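Probable Rab-related GTPase (Acanthamoeba polyphaga mimivirus, PDB 5XC5) binds GTP and magnesium as a viral member of the Rab family of small GTPases and may take part in protein transport. Local coordinates at residues F86-R91 and W128-N133; T111-V116 and I165-E170. The protein carries 1 engineered substitution. One frame throughout, in Å; residues are numbered along the deposited sequence.

Contact 1. Residues F86-R91 and W128-N133; sequences FDVTDR and WRVSEN
The turn that leaves strand 81-87 of the Ras-like G domain is held here against the loop that enters helix 132-141. Val-88 meets Trp-128 by its CG2 methyl, which sits 3.5 Å from the centroid of the five-membered ring of Trp-128, only 2° off the ring normal. This is a CH-pi contact over one face of the indole. With chi1 at -63°, CG of Trp-128 lies beside its own backbone N and opposite the carbonyl carbon, which lays the ring alongside Val-88. The indole NE1 is bonded to the Ile-123 carbonyl, so the ring is fixed from a second point.

Three hydrogen bonds to carbonyl oxygens join the two segments. Arg-129 N gives a nearly straight bond (166°) to Val-88 O at 2.8 Å. The extended side chain of Arg-129 then runs past Thr-89, and its NH1 binds Thr-89 O at 2.8 Å, with that oxygen in the guanidinium plane. In return Arg-91 NH2 reaches Arg-129 O at 3.0 Å, also within the plane of its guanidinium. Arg-91 NH2 has a salt bridge to Glu-134 as well, which ties it to helix 132-141.

Deeper in, Val-130 CG1 lies 3.6 Å from Phe-86 CE2, at the edge of the Phe-86 ring. Phe-94 stands edge-to-face with Phe-86.

The turn has its own internal support. Asp-87 OD1 accepts from Thr-89 N (2.8 Å) and Thr-89 OG1 (2.8 Å), both from the same face of the carboxylate plane. The first bond makes an Asx turn, within a type I beta turn from Asp-87 to Asp-90. Asp-90 is the N-cap of helix 91-107, and Ser-131 the N-cap of helix 132-141. The contact joins two neighbouring strand-to-helix connections of the G domain, where the Val-88 backbone bonds to Asn-119 of the probable guanine-binding NKxD motif.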
loop_
_atom_site.group_PDB
_atom_site.type_symbol
_atom_site.label_atom_id
_atom_site.label_comp_id
_atom_site.label_asym_id
_atom_site.label_seq_id
_atom_site.Cartn_x
_atom_site.Cartn_y
_atom_site.Cartn_z
ATOM N N PHE A 86 1.595 6.679 -0.815
ATOM C CA PHE A 86 1.943 7.979 -1.381
ATOM C C PHE A 86 3.407 8.284 -1.079
ATOM O O PHE A 86 4.064 7.599 -0.296
ATOM C CB PHE A 86 1.001 9.095 -0.900
ATOM C CG PHE A 86 1.263 9.545 0.513
ATOM C CD1 PHE A 86 0.667 8.886 1.582
ATOM C CD2 PHE A 86 2.086 10.641 0.773
ATOM C CE1 PHE A 86 0.888 9.297 2.877
ATOM C CE2 PHE A 86 2.317 11.048 2.081
ATOM C CZ PHE A 86 1.721 10.360 3.131
ATOM N N ASP A 87 3.910 9.341 -1.709
ATOM C CA ASP A 87 5.311 9.760 -1.608
ATOM C C ASP A 87 5.322 11.034 -0.772
ATOM O O ASP A 87 4.627 11.996 -1.111
ATOM C CB ASP A 87 5.799 10.010 -3.043
ATOM C CG ASP A 87 7.176 10.667 -3.161
ATOM O OD1 ASP A 87 7.742 11.200 -2.188
ATOM O OD2 ASP A 87 7.671 10.667 -4.315
ATOM N N VAL A 88 6.091 11.030 0.323
ATOM C CA VAL A 88 6.085 12.164 1.252
ATOM C C VAL A 88 6.549 13.467 0.614
ATOM O O VAL A 88 6.252 14.542 1.149
ATOM C CB VAL A 88 6.864 11.880 2.556
ATOM C CG1 VAL A 88 6.176 10.799 3.374
ATOM C CG2 VAL A 88 8.306 11.506 2.247
ATOM N N THR A 89 7.284 13.407 -0.502
ATOM C CA THR A 89 7.700 14.621 -1.207
ATOM C C THR A 89 6.732 15.033 -2.304
ATOM O O THR A 89 6.924 16.093 -2.903
ATOM C CB THR A 89 9.088 14.457 -1.850
ATOM O OG1 THR A 89 9.012 13.537 -2.950
ATOM C CG2 THR A 89 10.104 13.955 -0.855
ATOM N N ASP A 90 5.744 14.208 -2.613
ATOM C CA ASP A 90 4.849 14.402 -3.752
ATOM C C ASP A 90 3.497 14.798 -3.164
ATOM O O ASP A 90 2.692 13.940 -2.787
ATOM C CB ASP A 90 4.794 13.112 -4.568
ATOM C CG ASP A 90 3.985 13.236 -5.842
ATOM O OD1 ASP A 90 3.166 14.170 -5.971
ATOM O OD2 ASP A 90 4.145 12.345 -6.706
ATOM N N ARG A 91 3.250 16.107 -3.097
ATOM C CA ARG A 91 2.045 16.607 -2.447
ATOM C C ARG A 91 0.781 16.112 -3.142
ATOM O O ARG A 91 -0.194 15.735 -2.480
ATOM C CB ARG A 91 2.070 18.134 -2.437
ATOM C CG ARG A 91 0.875 18.735 -1.761
ATOM C CD ARG A 91 0.894 18.400 -0.290
ATOM N NE ARG A 91 -0.406 18.588 0.340
ATOM C CZ ARG A 91 -0.583 18.767 1.644
ATOM N NH1 ARG A 91 -1.806 18.927 2.130
ATOM N NH2 ARG A 91 0.460 18.801 2.463
ATOM N N TRP A 128 10.254 16.881 2.459
ATOM C CA TRP A 128 8.886 16.380 2.521
ATOM C C TRP A 128 7.917 17.530 2.307
ATOM O O TRP A 128 8.157 18.665 2.734
ATOM C CB TRP A 128 8.570 15.738 3.873
ATOM C CG TRP A 128 9.383 14.523 4.236
ATOM C CD1 TRP A 128 10.572 14.127 3.701
ATOM C CD2 TRP A 128 9.061 13.566 5.248
ATOM N NE1 TRP A 128 11.007 12.975 4.315
ATOM C CE2 TRP A 128 10.092 12.613 5.267
ATOM C CE3 TRP A 128 7.985 13.415 6.131
ATOM C CZ2 TRP A 128 10.094 11.537 6.145
ATOM C CZ3 TRP A 128 7.989 12.341 6.999
ATOM C CH2 TRP A 128 9.036 11.423 7.004
ATOM N N ARG A 129 6.799 17.226 1.657
ATOM C CA ARG A 129 5.767 18.219 1.397
ATOM C C ARG A 129 4.479 17.917 2.151
ATOM O O ARG A 129 3.439 18.533 1.878
ATOM C CB ARG A 129 5.520 18.352 -0.108
ATOM C CG ARG A 129 6.741 18.891 -0.873
ATOM C CD ARG A 129 6.387 19.266 -2.306
ATOM N NE ARG A 129 7.451 20.004 -2.995
ATOM C CZ ARG A 129 8.331 19.460 -3.831
ATOM N NH1 ARG A 129 8.312 18.156 -4.083
ATOM N NH2 ARG A 129 9.248 20.223 -4.418
ATOM N N VAL A 130 4.521 16.968 3.082
ATOM C CA VAL A 130 3.409 16.701 3.983
ATOM C C VAL A 130 3.981 16.428 5.365
ATOM O O VAL A 130 5.070 15.865 5.507
ATOM C CB VAL A 130 2.536 15.528 3.484
ATOM C CG1 VAL A 130 3.332 14.267 3.453
ATOM C CG2 VAL A 130 1.278 15.369 4.341
ATOM N N SER A 131 3.252 16.854 6.389
ATOM C CA SER A 131 3.696 16.686 7.762
ATOM C C SER A 131 3.099 15.428 8.378
ATOM O O SER A 131 2.054 14.926 7.957
ATOM C CB SER A 131 3.304 17.894 8.613
ATOM O OG SER A 131 1.902 17.919 8.818
ATOM N N GLU A 132 3.794 14.919 9.393
ATOM C CA GLU A 132 3.274 13.789 10.149
ATOM C C GLU A 132 1.897 14.105 10.721
ATOM O O GLU A 132 0.998 13.257 10.708
ATOM C CB GLU A 132 4.260 13.429 11.259
ATOM C CG GLU A 132 3.984 12.126 11.957
ATOM N N ASN A 133 1.698 15.335 11.200
ATOM C CA ASN A 133 0.409 15.679 11.792
ATOM C C ASN A 133 -0.711 15.667 10.757
ATOM O O ASN A 133 -1.830 15.233 11.057
ATOM C CB ASN A 133 0.501 17.025 12.511
ATOM C CG ASN A 133 1.110 16.898 13.892
ATOM O OD1 ASN A 133 1.459 15.795 14.331
ATOM N ND2 ASN A 133 1.255 18.027 14.586
#

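Contact 2. Residues T111-V116 and I165-E170; sequences TYYILV and IDKMSE
Lys-167 lies across one face of the Tyr-113 ring. CG of Lys-167 stands over the centre of the Tyr-113 ring, 3.3 Å from the centroid and 7° off the normal, a CH-pi contact. The lysine chain is bent at chi2 and chi4, and the two side chains cross at about a right angle. Its CE then passes 3.8 Å from Tyr-113 CE1. The aliphatic part of the lysine therefore does the packing.

Beside it, Tyr-112 reaches Glu-170 with its hydroxyl. Tyr-112 OH donates to Glu-170 OE1 at 2.8 Å, on the anti lone pair of that oxygen. The ring and carboxylate planes are 86° apart. CG of Tyr-112 is trans to the backbone N (chi1 -179°), and this swings the ring out to the helix. Its CE2 comes within 3.3 Å of Lys-167 O. Met-168 starts off away from the strand, but its chain folds back. Its CE methyl lies 4.0 Å from Tyr-113 CB and near the edge of the Tyr-112 ring.

Further out, Tyr-113 OH is bonded to Asp-145 OD2 at the start of strand 145-148, which fixes the far end of the ring. Lys-163 and Met-164, one turn earlier on helix 154-169, also touch Tyr-113. Met-168 continues onto Leu-80. Backbone bonds from Tyr-113 and Leu-115 to Cys-82 join this strand to strand 81-87.

The contact lies away from the GTP and magnesium sites. It packs the C-terminal helix onto the beginning of strand 113-119, as in the alpha/beta sandwich of Ras-like G domains.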
loop_
_atom_site.group_PDB
_atom_site.type_symbol
_atom_site.label_atom_id
_atom_site.label_comp_id
_atom_site.label_asym_id
_atom_site.label_seq_id
_atom_site.Cartn_x
_atom_site.Cartn_y
_atom_site.Cartn_z
ATOM N N THR A 111 -13.477 -4.641 2.357
ATOM C CA THR A 111 -12.172 -4.347 2.933
ATOM C C THR A 111 -12.292 -4.265 4.448
ATOM O O THR A 111 -13.197 -3.615 4.976
ATOM C CB THR A 111 -11.622 -3.043 2.361
ATOM O OG1 THR A 111 -11.789 -3.044 0.938
ATOM C CG2 THR A 111 -10.137 -2.909 2.666
ATOM N N TYR A 112 -11.388 -4.944 5.147
ATOM C CA TYR A 112 -11.352 -4.930 6.600
ATOM C C TYR A 112 -10.348 -3.934 7.158
ATOM O O TYR A 112 -10.539 -3.425 8.266
ATOM C CB TYR A 112 -10.980 -6.326 7.098
ATOM C CG TYR A 112 -10.937 -6.472 8.591
ATOM C CD1 TYR A 112 -12.111 -6.520 9.331
ATOM C CD2 TYR A 112 -9.725 -6.598 9.264
ATOM C CE1 TYR A 112 -12.082 -6.669 10.705
ATOM C CE2 TYR A 112 -9.685 -6.744 10.638
ATOM C CZ TYR A 112 -10.873 -6.781 11.352
ATOM O OH TYR A 112 -10.858 -6.935 12.721
ATOM N N TYR A 113 -9.285 -3.644 6.416
ATOM C CA TYR A 113 -8.206 -2.808 6.923
ATOM C C TYR A 113 -7.600 -2.069 5.745
ATOM O O TYR A 113 -7.165 -2.700 4.769
ATOM C CB TYR A 113 -7.147 -3.679 7.599
ATOM C CG TYR A 113 -5.980 -2.953 8.247
ATOM C CD1 TYR A 113 -6.178 -1.955 9.204
ATOM C CD2 TYR A 113 -4.676 -3.320 7.942
ATOM C CE1 TYR A 113 -5.087 -1.329 9.823
ATOM C CE2 TYR A 113 -3.595 -2.712 8.545
ATOM C CZ TYR A 113 -3.795 -1.723 9.482
ATOM O OH TYR A 113 -2.686 -1.139 10.057
ATOM N N ILE A 114 -7.586 -0.742 5.841
ATOM C CA ILE A 114 -6.931 0.131 4.876
ATOM C C ILE A 114 -5.770 0.786 5.605
ATOM O O ILE A 114 -5.968 1.406 6.655
ATOM C CB ILE A 114 -7.890 1.197 4.331
ATOM C CG1 ILE A 114 -9.049 0.537 3.590
ATOM C CG2 ILE A 114 -7.143 2.140 3.425
ATOM C CD1 ILE A 114 -10.037 1.547 3.005
ATOM N N LEU A 115 -4.560 0.621 5.065
ATOM C CA LEU A 115 -3.338 1.152 5.657
ATOM C C LEU A 115 -2.698 2.115 4.667
ATOM O O LEU A 115 -2.319 1.712 3.564
ATOM C CB LEU A 115 -2.384 0.008 6.005
ATOM C CG LEU A 115 -1.014 0.403 6.558
ATOM C CD1 LEU A 115 -1.143 1.284 7.789
ATOM C CD2 LEU A 115 -0.218 -0.862 6.868
ATOM N N VAL A 116 -2.625 3.391 5.051
ATOM C CA VAL A 116 -1.960 4.417 4.249
ATOM C C VAL A 116 -0.464 4.340 4.521
ATOM O O VAL A 116 -0.031 4.382 5.676
ATOM C CB VAL A 116 -2.510 5.807 4.606
ATOM C CG1 VAL A 116 -1.685 6.906 3.929
ATOM C CG2 VAL A 116 -3.991 5.913 4.229
ATOM N N ILE A 165 -0.825 -8.090 8.069
ATOM C CA ILE A 165 -0.981 -9.505 8.402
ATOM C C ILE A 165 -1.746 -9.669 9.711
ATOM O O ILE A 165 -2.674 -10.485 9.807
ATOM C CB ILE A 165 0.396 -10.195 8.442
ATOM C CG1 ILE A 165 0.980 -10.275 7.030
ATOM C CG2 ILE A 165 0.292 -11.582 9.100
ATOM C CD1 ILE A 165 2.478 -10.434 7.010
ATOM N N ASP A 166 -1.369 -8.895 10.738
ATOM C CA ASP A 166 -2.070 -8.974 12.018
ATOM C C ASP A 166 -3.561 -8.721 11.840
ATOM O O ASP A 166 -4.393 -9.441 12.401
ATOM C CB ASP A 166 -1.509 -7.957 13.017
ATOM C CG ASP A 166 -0.090 -8.261 13.457
ATOM O OD1 ASP A 166 0.441 -9.332 13.112
ATOM O OD2 ASP A 166 0.492 -7.417 14.171
ATOM N N LYS A 167 -3.920 -7.704 11.055
ATOM C CA LYS A 167 -5.330 -7.399 10.850
ATOM C C LYS A 167 -6.033 -8.508 10.078
ATOM O O LYS A 167 -7.152 -8.894 10.428
ATOM C CB LYS A 167 -5.478 -6.048 10.146
ATOM C CG LYS A 167 -5.171 -4.855 11.024
ATOM C CD LYS A 167 -6.243 -4.655 12.095
ATOM C CE LYS A 167 -5.992 -3.404 12.906
ATOM N NZ LYS A 167 -4.651 -3.446 13.526
ATOM N N MET A 168 -5.397 -9.045 9.031
ATOM C CA MET A 168 -6.011 -10.159 8.311
ATOM C C MET A 168 -6.257 -11.349 9.225
ATOM O O MET A 168 -7.254 -12.061 9.062
ATOM C CB MET A 168 -5.147 -10.583 7.119
ATOM C CG MET A 168 -4.977 -9.516 6.028
ATOM S SD MET A 168 -6.518 -8.922 5.272
ATOM C CE MET A 168 -6.810 -7.427 6.221
ATOM N N SER A 169 -5.377 -11.568 10.204
ATOM C CA SER A 169 -5.521 -12.721 11.084
ATOM C C SER A 169 -6.723 -12.592 12.009
ATOM O O SER A 169 -7.156 -13.600 12.582
ATOM C CB SER A 169 -4.239 -12.933 11.898
ATOM O OG SER A 169 -4.152 -12.036 12.991
ATOM N N GLU A 170 -7.270 -11.384 12.166
ATOM C CA GLU A 170 -8.456 -11.153 12.986
ATOM C C GLU A 170 -9.756 -11.487 12.271
ATOM O O GLU A 170 -10.798 -11.568 12.930
ATOM C CB GLU A 170 -8.542 -9.686 13.409
ATOM C CG GLU A 170 -7.381 -9.189 14.232
ATOM C CD GLU A 170 -7.436 -7.688 14.472
ATOM O OE1 GLU A 170 -8.381 -7.025 13.986
ATOM O OE2 GLU A 170 -6.525 -7.167 15.147
#

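In the fold
Contacts 1 and 2 lie on the same central sheet, with centres about 23 Å apart. Strands 81-87 and 113-119 are parallel neighbours in it. Contact 1 takes up the C-terminal end of the first, contact 2 the N-terminal end of the second. They meet where Phe-86 CE1 packs 3.7 Å from Val-116 CG1. Along the chain their segments alternate. Contact 1 is nearer the nucleotide: the side chain of Thr-89 comes to about 8 Å from GTP, and that of Phe-86 to about 13 Å from the magnesium ion. Trp-128 also touches Ile-121, which probably belongs to the GTP-binding site. Contact 2 is away from the GTP and magnesium sites.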